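Local coordinates for HupZ (Streptococcus sp. 'group A', PDB 5ESC), which binds and degrades heme in vitro, as a dimeric split-barrel enzyme of the pyridoxamine 5'-phosphate oxidase family, at residues 79-85 with 105-111; 13-17 with 28-34; 18-22 with 55-61. All blocks are in the same frame, centred on the assembly; numbering follows the deposited sequence.

Contact 1: residues 79-85 with 105-111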
ATOM      1  N   GLY A  79      10.524  -5.714  -5.866  1.00 12.57           N
ATOM      2  CA  GLY A  79      11.194  -6.944  -6.349  1.00 15.36           C
ATOM      3  C   GLY A  79      10.261  -7.956  -6.927  1.00 13.43           C
ATOM      4  O   GLY A  79       9.160  -7.572  -7.432  1.00 13.25           O
ATOM      5  N   THR A  80      10.680  -9.223  -6.900  1.00 12.55           N
ATOM      6  CA  THR A  80       9.912 -10.310  -7.416  1.00 13.81           C
ATOM      7  C   THR A  80       9.711 -11.331  -6.281  1.00 13.28           C
ATOM      8  O   THR A  80      10.611 -11.507  -5.480  1.00 13.92           O
ATOM      9  CB  THR A  80      10.602 -10.974  -8.637  1.00 16.53           C
ATOM     10  OG1 THR A  80       9.665 -11.855  -9.261  1.00 17.70           O
ATOM     11  CG2 THR A  80      11.860 -11.799  -8.269  1.00 17.76           C
ATOM     12  N   ALA A  81       8.533 -11.929  -6.231  1.00 11.02           N
ATOM     13  CA  ALA A  81       8.117 -12.821  -5.169  1.00 10.71           C
ATOM     14  C   ALA A  81       7.695 -14.185  -5.631  1.00 11.94           C
ATOM     15  O   ALA A  81       7.340 -14.367  -6.829  1.00 10.81           O
ATOM     16  CB  ALA A  81       7.007 -12.174  -4.342  1.00 10.66           C
ATOM     17  N   GLU A  82       7.726 -15.161  -4.721  1.00 11.71           N
ATOM     18  CA  GLU A  82       7.295 -16.509  -5.020  1.00 13.44           C
ATOM     19  C   GLU A  82       6.635 -17.021  -3.779  1.00 12.99           C
ATOM     20  O   GLU A  82       6.881 -16.511  -2.688  1.00 12.65           O
ATOM     21  CB  GLU A  82       8.480 -17.457  -5.355  1.00 15.64           C
ATOM     22  CG  GLU A  82       9.752 -17.286  -4.565  1.00 19.74           C
ATOM     23  CD  GLU A  82      10.827 -18.360  -4.867  1.00 23.81           C
ATOM     24  OE1 GLU A  82      12.041 -18.044  -4.663  1.00 21.87           O
ATOM     25  OE2 GLU A  82      10.451 -19.517  -5.315  1.00 22.04           O
ATOM     26  N   ILE A  83       5.850 -18.062  -3.947  1.00 12.83           N
ATOM     27  CA  ILE A  83       5.147 -18.702  -2.852  1.00 13.28           C
ATOM     28  C   ILE A  83       5.711 -20.136  -2.783  1.00 13.55           C
ATOM     29  O   ILE A  83       5.870 -20.761  -3.831  1.00 14.32           O
ATOM     30  CB  ILE A  83       3.634 -18.759  -3.122  1.00 13.16           C
ATOM     31  CG1 ILE A  83       3.071 -17.384  -3.261  1.00 13.26           C
ATOM     32  CG2 ILE A  83       2.901 -19.541  -2.027  1.00 14.02           C
ATOM     33  CD1 ILE A  83       2.983 -16.567  -1.953  1.00 15.15           C
ATOM     34  N   GLN A  84       6.063 -20.635  -1.586  1.00 12.51           N
ATOM     35  CA  GLN A  84       6.541 -21.961  -1.397  1.00 12.49           C
ATOM     36  C   GLN A  84       5.674 -22.641  -0.307  1.00 14.88           C
ATOM     37  O   GLN A  84       5.210 -21.995   0.655  1.00 12.36           O
ATOM     38  CB  GLN A  84       8.019 -22.075  -1.103  1.00 12.66           C
ATOM     39  CG  GLN A  84       8.916 -21.613  -2.286  1.00 14.22           C
ATOM     40  CD  GLN A  84      10.381 -21.743  -2.005  1.00 16.80           C
ATOM     41  OE1 GLN A  84      10.750 -22.255  -0.983  1.00 18.59           O
ATOM     42  NE2 GLN A  84      11.213 -21.242  -2.881  1.00 19.12           N
ATOM     43  N   THR A  85       5.505 -23.933  -0.456  1.00 15.85           N
ATOM     44  CA  THR A  85       4.707 -24.689   0.529  1.00 16.78           C
ATOM     45  C   THR A  85       5.506 -25.819   1.216  1.00 18.31           C
ATOM     46  O   THR A  85       4.962 -26.595   1.990  1.00 19.99           O
ATOM     47  CB  THR A  85       3.473 -25.227  -0.162  1.00 17.61           C
ATOM     48  OG1 THR A  85       3.873 -26.061  -1.252  1.00 18.57           O
ATOM     49  CG2 THR A  85       2.515 -24.095  -0.669  1.00 17.35           C
ATOM     50  N   LYS A 105      -0.475 -21.650   5.440  1.00 13.14           N
ATOM     51  CA  LYS A 105      -0.703 -22.452   4.270  1.00 13.47           C
ATOM     52  C   LYS A 105       0.586 -22.404   3.390  1.00 15.09           C
ATOM     53  O   LYS A 105       0.908 -23.340   2.682  1.00 14.15           O
ATOM     54  CB  LYS A 105      -1.836 -21.852   3.467  1.00 15.27           C
ATOM     55  CG  LYS A 105      -3.220 -22.089   4.035  1.00 18.22           C
ATOM     56  CD  LYS A 105      -4.311 -21.529   3.080  1.00 24.89           C
ATOM     57  CE  LYS A 105      -5.673 -22.211   3.462  1.00 30.08           C
ATOM     58  NZ  LYS A 105      -6.769 -21.284   3.650  1.00 38.49           N
ATOM     59  N   ALA A 106       1.316 -21.304   3.434  1.00 14.30           N
ATOM     60  CA  ALA A 106       2.517 -21.192   2.564  1.00 13.77           C
ATOM     61  C   ALA A 106       3.409 -20.117   3.107  1.00 13.69           C
ATOM     62  O   ALA A 106       3.032 -19.441   4.063  1.00 11.71           O
ATOM     63  CB  ALA A 106       2.090 -20.889   1.122  1.00 14.19           C
ATOM     64  N   VAL A 107       4.584 -19.920   2.499  1.00 12.33           N
ATOM     65  CA  VAL A 107       5.393 -18.784   2.816  1.00 11.19           C
ATOM     66  C   VAL A 107       5.598 -17.927   1.523  1.00 10.11           C
ATOM     67  O   VAL A 107       5.787 -18.488   0.448  1.00 10.66           O
ATOM     68  CB  VAL A 107       6.779 -19.242   3.424  1.00 11.21           C
ATOM     69  CG1 VAL A 107       7.614 -20.153   2.495  1.00 10.88           C
ATOM     70  CG2 VAL A 107       7.562 -18.040   3.970  1.00 10.61           C
ATOM     71  N   GLY A 108       5.522 -16.624   1.641  1.00 10.08           N
ATOM     72  CA  GLY A 108       5.794 -15.699   0.553  1.00 10.03           C
ATOM     73  C   GLY A 108       7.263 -15.304   0.709  1.00  9.93           C
ATOM     74  O   GLY A 108       7.696 -15.021   1.819  1.00  8.89           O
ATOM     75  N   ILE A 109       8.039 -15.222  -0.378  1.00 10.29           N
ATOM     76  CA  ILE A 109       9.438 -14.929  -0.253  1.00  8.54           C
ATOM     77  C   ILE A 109       9.683 -13.796  -1.250  1.00  9.09           C
ATOM     78  O   ILE A 109       9.314 -13.996  -2.429  1.00 11.74           O
ATOM     79  CB  ILE A 109      10.230 -16.086  -0.684  1.00  8.50           C
ATOM     80  CG1 ILE A 109      10.111 -17.247   0.297  1.00  7.74           C
ATOM     81  CG2 ILE A 109      11.763 -15.767  -0.632  1.00  9.07           C
ATOM     82  CD1 ILE A 109       9.992 -18.483  -0.525  1.00  8.42           C
ATOM     83  N   ILE A 110      10.224 -12.666  -0.826  1.00  8.79           N
ATOM     84  CA  ILE A 110      10.306 -11.507  -1.697  1.00 10.08           C
ATOM     85  C   ILE A 110      11.795 -11.316  -1.912  1.00 10.74           C
ATOM     86  O   ILE A 110      12.486 -11.075  -0.965  1.00 11.79           O
ATOM     87  CB  ILE A 110       9.703 -10.275  -1.075  1.00 10.79           C
ATOM     88  CG1 ILE A 110       8.163 -10.368  -0.911  1.00 13.16           C
ATOM     89  CG2 ILE A 110       9.901  -9.009  -1.870  1.00 13.78           C
ATOM     90  CD1 ILE A 110       7.682 -11.328   0.116  1.00 16.33           C
ATOM     91  N   HIS A 111      12.195 -11.322  -3.162  1.00 11.44           N
ATOM     92  CA  HIS A 111      13.582 -11.046  -3.594  1.00 12.47           C
ATOM     93  C   HIS A 111      13.686  -9.570  -3.941  1.00 12.67           C
ATOM     94  O   HIS A 111      13.165  -9.108  -4.950  1.00 13.72           O
ATOM     95  CB  HIS A 111      13.937 -11.938  -4.774  1.00 11.97           C
ATOM     96  CG  HIS A 111      13.746 -13.395  -4.488  1.00 12.33           C
ATOM     97  ND1 HIS A 111      14.604 -14.112  -3.699  1.00 13.91           N
ATOM     98  CD2 HIS A 111      12.778 -14.264  -4.860  1.00 14.87           C
ATOM     99  CE1 HIS A 111      14.194 -15.356  -3.609  1.00 14.76           C
ATOM    100  NE2 HIS A 111      13.080 -15.476  -4.290  1.00 15.40           N
TER
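Glu82 and His111 meet because Glu82 turns CG into the slot between its own backbone N and carbonyl carbon (chi1 38°) and runs extended from there, while His111 holds its ring beside its backbone N (chi1 -56°). The two residues sit on neighbouring antiparallel strands of the split barrel, 73-84 and 106-117, on the face that also carries Thr80, Gln84, Val107 and Ile109. His111 NE2 donates to Glu82 OE1 over 2.8 Å, within the ring plane and onto the anti lone pair, with the carboxylate turned 44° from the ring. The other oxygen, OE2, takes a bond of 3.1 Å from Gln84 NE2, which arrives from above the carboxylate plane, so both oxygens are held and rotation of the group is restricted. A histidine and an amide suit a carboxylate on this partly exposed face, since both can donate to it.

Gln84 also lays its extended chain across Ile109, whose CD1 lies 3.6 Å from Gln84 CD. Tyr89 of helix 88-97 packs on both. Beneath run six backbone bonds, made by the hydrogen-bonded pairs Thr80-His111, Glu82-Ile109 and Gln84-Val107. On the opposite face the non-hydrogen-bonded pairs Ala81-Ile110 and Ile83-Gly108 meet: Ala81 CB reaches Ile110 CG1 at 4.0 Å, and Ile83 CD1 lies 3.9 Å from Gly108 CA, where glycine has no side chain. Ile83 CG2 rests 3.5 Å from Ala106 CB.

Contact 2: residues 13-17 with 28-34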
ATOM      1  N   GLN A  13       6.972  -0.919  11.872  1.00 27.72           N
ATOM      2  CA  GLN A  13       5.799  -0.488  11.096  1.00 24.27           C
ATOM      3  C   GLN A  13       5.199  -1.699  10.344  1.00 25.08           C
ATOM      4  O   GLN A  13       5.835  -2.744  10.207  1.00 21.24           O
ATOM      5  CB  GLN A  13       6.170   0.649  10.122  1.00 25.71           C
ATOM      6  CG  GLN A  13       6.903   1.851  10.726  1.00 29.45           C
ATOM      7  CD  GLN A  13       6.081   2.528  11.822  1.00 29.40           C
ATOM      8  OE1 GLN A  13       4.858   2.413  11.842  1.00 27.37           O
ATOM      9  NE2 GLN A  13       6.768   3.123  12.798  1.00 31.77           N
ATOM     10  N   LEU A  14       3.943  -1.549   9.970  1.00 22.72           N
ATOM     11  CA  LEU A  14       3.199  -2.491   9.175  1.00 22.08           C
ATOM     12  C   LEU A  14       3.602  -2.458   7.686  1.00 20.75           C
ATOM     13  O   LEU A  14       3.483  -1.397   6.997  1.00 23.41           O
ATOM     14  CB  LEU A  14       1.716  -2.152   9.245  1.00 23.62           C
ATOM     15  CG  LEU A  14       0.715  -3.129   8.664  1.00 24.41           C
ATOM     16  CD1 LEU A  14       1.075  -4.505   9.187  1.00 27.01           C
ATOM     17  CD2 LEU A  14      -0.715  -2.802   9.056  1.00 27.87           C
ATOM     18  N   ALA A  15       3.958  -3.622   7.173  1.00 18.20           N
ATOM     19  CA  ALA A  15       4.264  -3.809   5.725  1.00 16.41           C
ATOM     20  C   ALA A  15       2.990  -3.648   4.949  1.00 14.92           C
ATOM     21  O   ALA A  15       2.005  -4.350   5.211  1.00 16.01           O
ATOM     22  CB  ALA A  15       4.827  -5.190   5.500  1.00 15.30           C
ATOM     23  N   MET A  16       2.943  -2.683   4.078  1.00 13.89           N
ATOM     24  CA  MET A  16       1.852  -2.622   3.120  1.00 14.60           C
ATOM     25  C   MET A  16       2.352  -3.118   1.761  1.00 14.12           C
ATOM     26  O   MET A  16       3.417  -2.624   1.194  1.00 13.71           O
ATOM     27  CB  MET A  16       1.248  -1.193   3.057  1.00 15.94           C
ATOM     28  CG  MET A  16       0.744  -0.717   4.413  1.00 21.75           C
ATOM     29  SD  MET A  16      -0.770  -1.559   4.906  1.00 30.27           S
ATOM     30  CE  MET A  16      -1.694  -1.712   3.398  1.00 22.16           C
ATOM     31  N   VAL A  17       1.595  -4.044   1.184  1.00 14.41           N
ATOM     32  CA  VAL A  17       2.018  -4.788  -0.021  1.00 15.59           C
ATOM     33  C   VAL A  17       1.151  -4.546  -1.184  1.00 15.44           C
ATOM     34  O   VAL A  17      -0.061  -4.728  -1.114  1.00 15.10           O
ATOM     35  CB  VAL A  17       2.090  -6.322   0.246  1.00 17.67           C
ATOM     36  CG1 VAL A  17       2.450  -7.066  -1.059  1.00 20.04           C
ATOM     37  CG2 VAL A  17       3.012  -6.611   1.464  1.00 19.18           C
ATOM     38  N   ILE A  28      -3.793  -4.015  -2.912  1.00 17.41           N
ATOM     39  CA  ILE A  28      -3.104  -3.538  -1.792  1.00 17.92           C
ATOM     40  C   ILE A  28      -3.616  -4.256  -0.556  1.00 20.13           C
ATOM     41  O   ILE A  28      -4.829  -4.497  -0.458  1.00 19.59           O
ATOM     42  CB  ILE A  28      -3.245  -1.976  -1.671  1.00 19.25           C
ATOM     43  CG1 ILE A  28      -2.188  -1.505  -0.684  1.00 23.02           C
ATOM     44  CG2 ILE A  28      -4.668  -1.521  -1.293  1.00 21.20           C
ATOM     45  CD1 ILE A  28      -2.004   0.007  -0.668  1.00 27.46           C
ATOM     46  N   GLY A  29      -2.728  -4.657   0.322  1.00 18.69           N
ATOM     47  CA  GLY A  29      -3.127  -5.189   1.606  1.00 22.57           C
ATOM     48  C   GLY A  29      -1.951  -5.251   2.595  1.00 20.79           C
ATOM     49  O   GLY A  29      -0.785  -5.260   2.153  1.00 19.93           O
ATOM     50  N   PRO A  30      -2.238  -5.261   3.910  1.00 19.75           N
ATOM     51  CA  PRO A  30      -1.228  -5.323   4.952  1.00 18.70           C
ATOM     52  C   PRO A  30      -0.704  -6.786   5.135  1.00 18.76           C
ATOM     53  O   PRO A  30      -1.459  -7.764   4.944  1.00 17.21           O
ATOM     54  CB  PRO A  30      -2.032  -4.926   6.213  1.00 20.91           C
ATOM     55  CG  PRO A  30      -3.413  -5.431   5.929  1.00 19.98           C
ATOM     56  CD  PRO A  30      -3.609  -5.288   4.465  1.00 19.36           C
ATOM     57  N   LYS A  31       0.564  -6.960   5.529  1.00 18.44           N
ATOM     58  CA  LYS A  31       1.089  -8.276   5.886  1.00 18.54           C
ATOM     59  C   LYS A  31       1.844  -8.080   7.176  1.00 18.83           C
ATOM     60  O   LYS A  31       3.061  -7.728   7.177  1.00 16.45           O
ATOM     61  CB  LYS A  31       1.975  -8.892   4.758  1.00 20.19           C
ATOM     62  CG  LYS A  31       1.285  -9.326   3.456  1.00 21.24           C
ATOM     63  CD  LYS A  31       0.240 -10.418   3.704  1.00 24.09           C
ATOM     64  CE  LYS A  31      -0.547 -10.826   2.469  1.00 23.18           C
ATOM     65  NZ  LYS A  31      -1.348 -12.055   2.883  1.00 29.07           N
ATOM     66  N   ARG A  32       1.203  -8.334   8.310  1.00 16.67           N
ATOM     67  CA  ARG A  32       1.864  -8.038   9.536  1.00 19.09           C
ATOM     68  C   ARG A  32       3.045  -8.972   9.867  1.00 17.90           C
ATOM     69  O   ARG A  32       3.784  -8.658  10.735  1.00 17.81           O
ATOM     70  CB  ARG A  32       0.869  -8.027  10.700  1.00 23.75           C
ATOM     71  CG  ARG A  32       0.183  -9.299  10.929  1.00 30.55           C
ATOM     72  CD  ARG A  32      -0.852  -9.049  12.050  1.00 40.74           C
ATOM     73  NE  ARG A  32      -1.325 -10.335  12.570  1.00 50.60           N
ATOM     74  CZ  ARG A  32      -0.765 -11.023  13.580  1.00 57.16           C
ATOM     75  NH1 ARG A  32       0.297 -10.558  14.269  1.00 58.25           N
ATOM     76  NH2 ARG A  32      -1.294 -12.192  13.925  1.00 57.11           N
ATOM     77  N   SER A  33       3.168 -10.133   9.228  1.00 13.28           N
ATOM     78  CA  SER A  33       4.271 -11.072   9.526  1.00 13.14           C
ATOM     79  C   SER A  33       5.470 -10.801   8.588  1.00 13.94           C
ATOM     80  O   SER A  33       6.427 -11.553   8.592  1.00 12.55           O
ATOM     81  CB  SER A  33       3.881 -12.488   9.237  1.00 12.75           C
ATOM     82  OG  SER A  33       3.425 -12.719   7.902  1.00 11.45           O
ATOM     83  N   MET A  34       5.389  -9.759   7.757  1.00 14.20           N
ATOM     84  CA  MET A  34       6.479  -9.490   6.797  1.00 14.66           C
ATOM     85  C   MET A  34       7.780  -9.226   7.595  1.00 14.24           C
ATOM     86  O   MET A  34       7.768  -8.392   8.524  1.00 14.89           O
ATOM     87  CB  MET A  34       6.162  -8.331   5.948  1.00 15.14           C
ATOM     88  CG  MET A  34       7.218  -8.085   4.788  1.00 16.65           C
ATOM     89  SD  MET A  34       7.117  -9.241   3.412  1.00 17.67           S
ATOM     90  CE  MET A  34       5.564  -8.859   2.611  1.00 20.02           C
TER
HETATM   91  O   HOH W   1       4.534  -5.720   9.007  1.00 22.45           O
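Val17 meets Gly29 through two backbone bonds, Val17 N to Gly29 O at 2.8 Å and Gly29 N to Val17 O at 3.0 Å, and its side chain reaches on along the partner strand. With CG1 anti to the backbone N (chi1 177°), CG2 is left beside that N, where it touches Lys31 CG. Val17 CG2 also lies 3.6 Å from Met34 CE. Met34 comes across it at about a right angle, its thioether chain bent twice. The branched valine suits this buried place, where it also touches Ile62 of strand 61-68 and Thr52 of helix 51-59, and a flexible methionine can curl in to meet it.

Met16 points to the other face. Its chain folds back at chi2 and chi3, bringing SD to 3.8 Å from Pro30 CB and CE over the Gly29-Pro30 peptide. This is the first beta hairpin of the split barrel, strand 15-20 against strand 26-31, outermost in this chain's sheet, and its Met16 face packs on the second subunit, where Ala65 meets Met16 and Leu118 meets Pro30. Proline fits at a non-hydrogen-bonded position, since no N-H is needed there.

The short side chain of Ala15 packs tightly, its CB 3.4 Å from Met34 CB. The type I turn from Lys31 to Met34 brings that side chain back. Ala15 O accepts from Lys31 N at 3.0 Å, whereas Ala15 N donates to a water, 2.8 Å away, that also lies 3.1 Å from Lys31 O.

Contact 3: residues 18-22 with 55-61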
ATOM      1  N   ALA A  18       1.748  -4.121  -2.303  1.00 12.36           N
ATOM      2  CA  ALA A  18       1.058  -3.952  -3.516  1.00 11.74           C
ATOM      3  C   ALA A  18       1.444  -4.988  -4.591  1.00 13.60           C
ATOM      4  O   ALA A  18       2.670  -5.210  -4.834  1.00 11.01           O
ATOM      5  CB  ALA A  18       1.327  -2.526  -4.090  1.00 13.82           C
ATOM      6  N   THR A  19       0.469  -5.535  -5.301  1.00 12.05           N
ATOM      7  CA  THR A  19       0.731  -6.522  -6.374  1.00 11.73           C
ATOM      8  C   THR A  19      -0.206  -6.142  -7.511  1.00 13.08           C
ATOM      9  O   THR A  19      -0.982  -5.169  -7.376  1.00 14.05           O
ATOM     10  CB  THR A  19       0.454  -7.956  -5.855  1.00 11.71           C
ATOM     11  OG1 THR A  19      -0.885  -8.012  -5.322  1.00 13.91           O
ATOM     12  CG2 THR A  19       1.512  -8.423  -4.805  1.00 10.57           C
ATOM     13  N   VAL A  20      -0.277  -6.927  -8.554  1.00 12.97           N
ATOM     14  CA  VAL A  20      -1.106  -6.650  -9.722  1.00 13.97           C
ATOM     15  C   VAL A  20      -1.615  -7.972 -10.267  1.00 15.76           C
ATOM     16  O   VAL A  20      -0.935  -9.012 -10.160  1.00 12.81           O
ATOM     17  CB  VAL A  20      -0.297  -5.852 -10.758  1.00 15.24           C
ATOM     18  CG1 VAL A  20       0.895  -6.654 -11.245  1.00 14.63           C
ATOM     19  CG2 VAL A  20      -1.183  -5.501 -11.938  1.00 18.99           C
ATOM     20  N   ASP A  21      -2.872  -8.019 -10.703  1.00 18.16           N
ATOM     21  CA  ASP A  21      -3.415  -9.254 -11.290  1.00 20.07           C
ATOM     22  C   ASP A  21      -3.097  -9.342 -12.786  1.00 23.88           C
ATOM     23  O   ASP A  21      -2.472  -8.415 -13.361  1.00 21.19           O
ATOM     24  CB  ASP A  21      -4.898  -9.446 -10.989  1.00 23.04           C
ATOM     25  CG  ASP A  21      -5.807  -8.569 -11.818  1.00 25.24           C
ATOM     26  OD1 ASP A  21      -5.329  -7.853 -12.710  1.00 26.07           O
ATOM     27  OD2 ASP A  21      -7.017  -8.591 -11.541  1.00 30.09           O
ATOM     28  N   ALA A  22      -3.474 -10.460 -13.402  1.00 24.83           N
ATOM     29  CA  ALA A  22      -3.216 -10.680 -14.833  1.00 28.61           C
ATOM     30  C   ALA A  22      -3.888  -9.646 -15.758  1.00 28.81           C
ATOM     31  O   ALA A  22      -3.339  -9.302 -16.780  1.00 32.61           O
ATOM     32  CB  ALA A  22      -3.639 -12.083 -15.220  1.00 29.58           C
ATOM     33  N   ASN A  55      -1.869 -13.074  -7.141  1.00 11.83           N
ATOM     34  CA  ASN A  55      -1.098 -12.170  -7.977  1.00 13.40           C
ATOM     35  C   ASN A  55       0.381 -12.577  -7.974  1.00 12.54           C
ATOM     36  O   ASN A  55       1.033 -12.584  -9.045  1.00 14.65           O
ATOM     37  CB  ASN A  55      -1.266 -10.725  -7.485  1.00 13.32           C
ATOM     38  CG  ASN A  55      -2.675 -10.155  -7.739  1.00 14.61           C
ATOM     39  OD1 ASN A  55      -3.502 -10.743  -8.396  1.00 16.84           O
ATOM     40  ND2 ASN A  55      -2.924  -8.984  -7.170  1.00 12.80           N
ATOM     41  N   ILE A  56       0.957 -12.845  -6.784  1.00 12.84           N
ATOM     42  CA  ILE A  56       2.373 -13.362  -6.718  1.00 13.43           C
ATOM     43  C   ILE A  56       2.594 -14.635  -7.584  1.00 14.44           C
ATOM     44  O   ILE A  56       3.509 -14.707  -8.402  1.00 12.45           O
ATOM     45  CB  ILE A  56       2.891 -13.585  -5.273  1.00 12.84           C
ATOM     46  CG1 ILE A  56       3.074 -12.224  -4.561  1.00 13.75           C
ATOM     47  CG2 ILE A  56       4.159 -14.404  -5.241  1.00 13.25           C
ATOM     48  CD1 ILE A  56       3.057 -12.333  -3.066  1.00 15.00           C
ATOM     49  N   GLU A  57       1.696 -15.586  -7.446  1.00 14.44           N
ATOM     50  CA  GLU A  57       1.770 -16.800  -8.271  1.00 18.23           C
ATOM     51  C   GLU A  57       1.552 -16.501  -9.747  1.00 17.04           C
ATOM     52  O   GLU A  57       2.216 -17.124 -10.548  1.00 17.15           O
ATOM     53  CB  GLU A  57       0.771 -17.889  -7.760  1.00 20.29           C
ATOM     54  CG  GLU A  57       1.087 -18.267  -6.336  1.00 24.25           C
ATOM     55  CD  GLU A  57       0.170 -19.367  -5.761  1.00 30.57           C
ATOM     56  OE1 GLU A  57      -0.514 -19.986  -6.560  1.00 44.35           O
ATOM     57  OE2 GLU A  57       0.128 -19.638  -4.551  1.00 28.65           O
ATOM     58  N   ASP A  58       0.668 -15.563 -10.101  1.00 15.95           N
ATOM     59  CA  ASP A  58       0.480 -15.181 -11.497  1.00 16.80           C
ATOM     60  C   ASP A  58       1.716 -14.532 -12.154  1.00 18.18           C
ATOM     61  O   ASP A  58       2.085 -14.880 -13.284  1.00 15.79           O
ATOM     62  CB  ASP A  58      -0.693 -14.233 -11.730  1.00 18.93           C
ATOM     63  CG  ASP A  58      -0.891 -13.896 -13.225  1.00 25.45           C
ATOM     64  OD1 ASP A  58      -1.392 -14.779 -13.963  1.00 28.91           O
ATOM     65  OD2 ASP A  58      -0.488 -12.774 -13.677  1.00 25.02           O
ATOM     66  N   ASN A  59       2.327 -13.568 -11.485  1.00 15.27           N
ATOM     67  CA  ASN A  59       3.394 -12.764 -12.174  1.00 15.79           C
ATOM     68  C   ASN A  59       4.549 -12.318 -11.290  1.00 13.93           C
ATOM     69  O   ASN A  59       5.468 -11.682 -11.728  1.00 14.14           O
ATOM     70  CB  ASN A  59       2.738 -11.555 -12.872  1.00 14.99           C
ATOM     71  CG  ASN A  59       1.998 -10.662 -11.890  1.00 15.24           C
ATOM     72  OD1 ASN A  59       2.619 -10.066 -10.950  1.00 14.55           O
ATOM     73  ND2 ASN A  59       0.662 -10.602 -12.007  1.00 12.71           N
ATOM     74  N   GLY A  60       4.470 -12.572 -10.002  1.00 12.71           N
ATOM     75  CA  GLY A  60       5.631 -12.265  -9.143  1.00 12.25           C
ATOM     76  C   GLY A  60       5.848 -10.839  -8.706  1.00 12.29           C
ATOM     77  O   GLY A  60       6.676 -10.636  -7.789  1.00 11.64           O
ATOM     78  N   LYS A  61       5.151  -9.862  -9.313  1.00  9.95           N
ATOM     79  CA  LYS A  61       5.528  -8.445  -9.104  1.00 12.05           C
ATOM     80  C   LYS A  61       5.086  -7.948  -7.770  1.00 12.80           C
ATOM     81  O   LYS A  61       3.955  -8.243  -7.328  1.00 11.92           O
ATOM     82  CB  LYS A  61       4.965  -7.549 -10.145  1.00 13.19           C
ATOM     83  CG  LYS A  61       5.478  -7.867 -11.569  1.00 16.66           C
ATOM     84  CD  LYS A  61       4.838  -6.910 -12.572  1.00 19.49           C
ATOM     85  CE  LYS A  61       5.512  -6.919 -13.934  1.00 24.25           C
ATOM     86  NZ  LYS A  61       4.932  -8.036 -14.687  1.00 30.25           N
TER
HETATM   87  O   HOH W   2       1.722  -9.050  -8.651  1.00 13.48           O
HETATM   88  O   HOH W   3      -3.938 -12.586 -10.926  1.00 34.54           O
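The amide nitrogen of Asn59, ND2, has two acceptors: Val20 O across the contact at 2.9 Å and Asp58 OD2 at 3.0 Å within its own segment. The first bond is almost straight at the hydrogen (177°) and lies in the amide plane of Asn59, although the donor stands above the carbonyl plane of Val20. Here the end of helix 51-59 packs against the end of strand 15-20 in the split barrel, and asparagine suits the junction because its amide both donates and accepts. Its OD1 takes the backbone N of Lys61 at 3.0 Å, an Asx turn that leads the chain out of the helix into strand 61-68. Gly60 between them has positive phi (80°), and with its backbone angles a CB would press on the carbonyl oxygen of Asn59, so glycine suits the place.

A water extends this polar patch: it accepts from Val20 N at 2.9 Å and lies within hydrogen-bonding distance of Asn59 OD1 and Lys61 O. Thus both backbone polar atoms of Val20, at the end of its strand, face the helix end, while its CG1 rests against Asn59 and the aliphatic part of Lys61. On the dimer side, Gly24 of the second subunit packs on Val20 and Lys61.

One helical turn earlier, Asn55 reaches the strand with CG anti to its carbonyl carbon (chi1 -70°). Its amide passes over the Val20 carbonyl, with CG 3.2 Å from Val20 O, and OD1 accepts from Gln51 NE2. Thr19 suits its buried place by having two unlike branches. The methyl CG2 turns to Ile56 CG1 and Lys61 O, whereas the hydroxyl OG1 accepts from Asn55 ND2 at 2.9 Å, lying close to the amide plane.

How the contacts relate
All three contacts reach the same antiparallel sheet of the split barrel. Contacts 2 and 3 share strand 15-20 and their segments alternate along the chain (13-17, 18-22, 28-34, 55-61); contact 1 comes after both. Contact 2 joins that strand to 26-31, outermost in this chain's sheet, contact 3 sets helix 51-59 on its far end, and contact 1 pairs 73-84 with 106-117 further across. Centres lie about 11 Å (1 and 3), 14 Å (1 and 2) and 16 Å (2 and 3) apart. Ala81 N probably bonds to Gly60 O, linking contacts 1 and 3, and Ile110 CD1 packs on Met34 SD between contacts 1 and 2. Of the three, only contacts 2 and 3 pack against the second subunit.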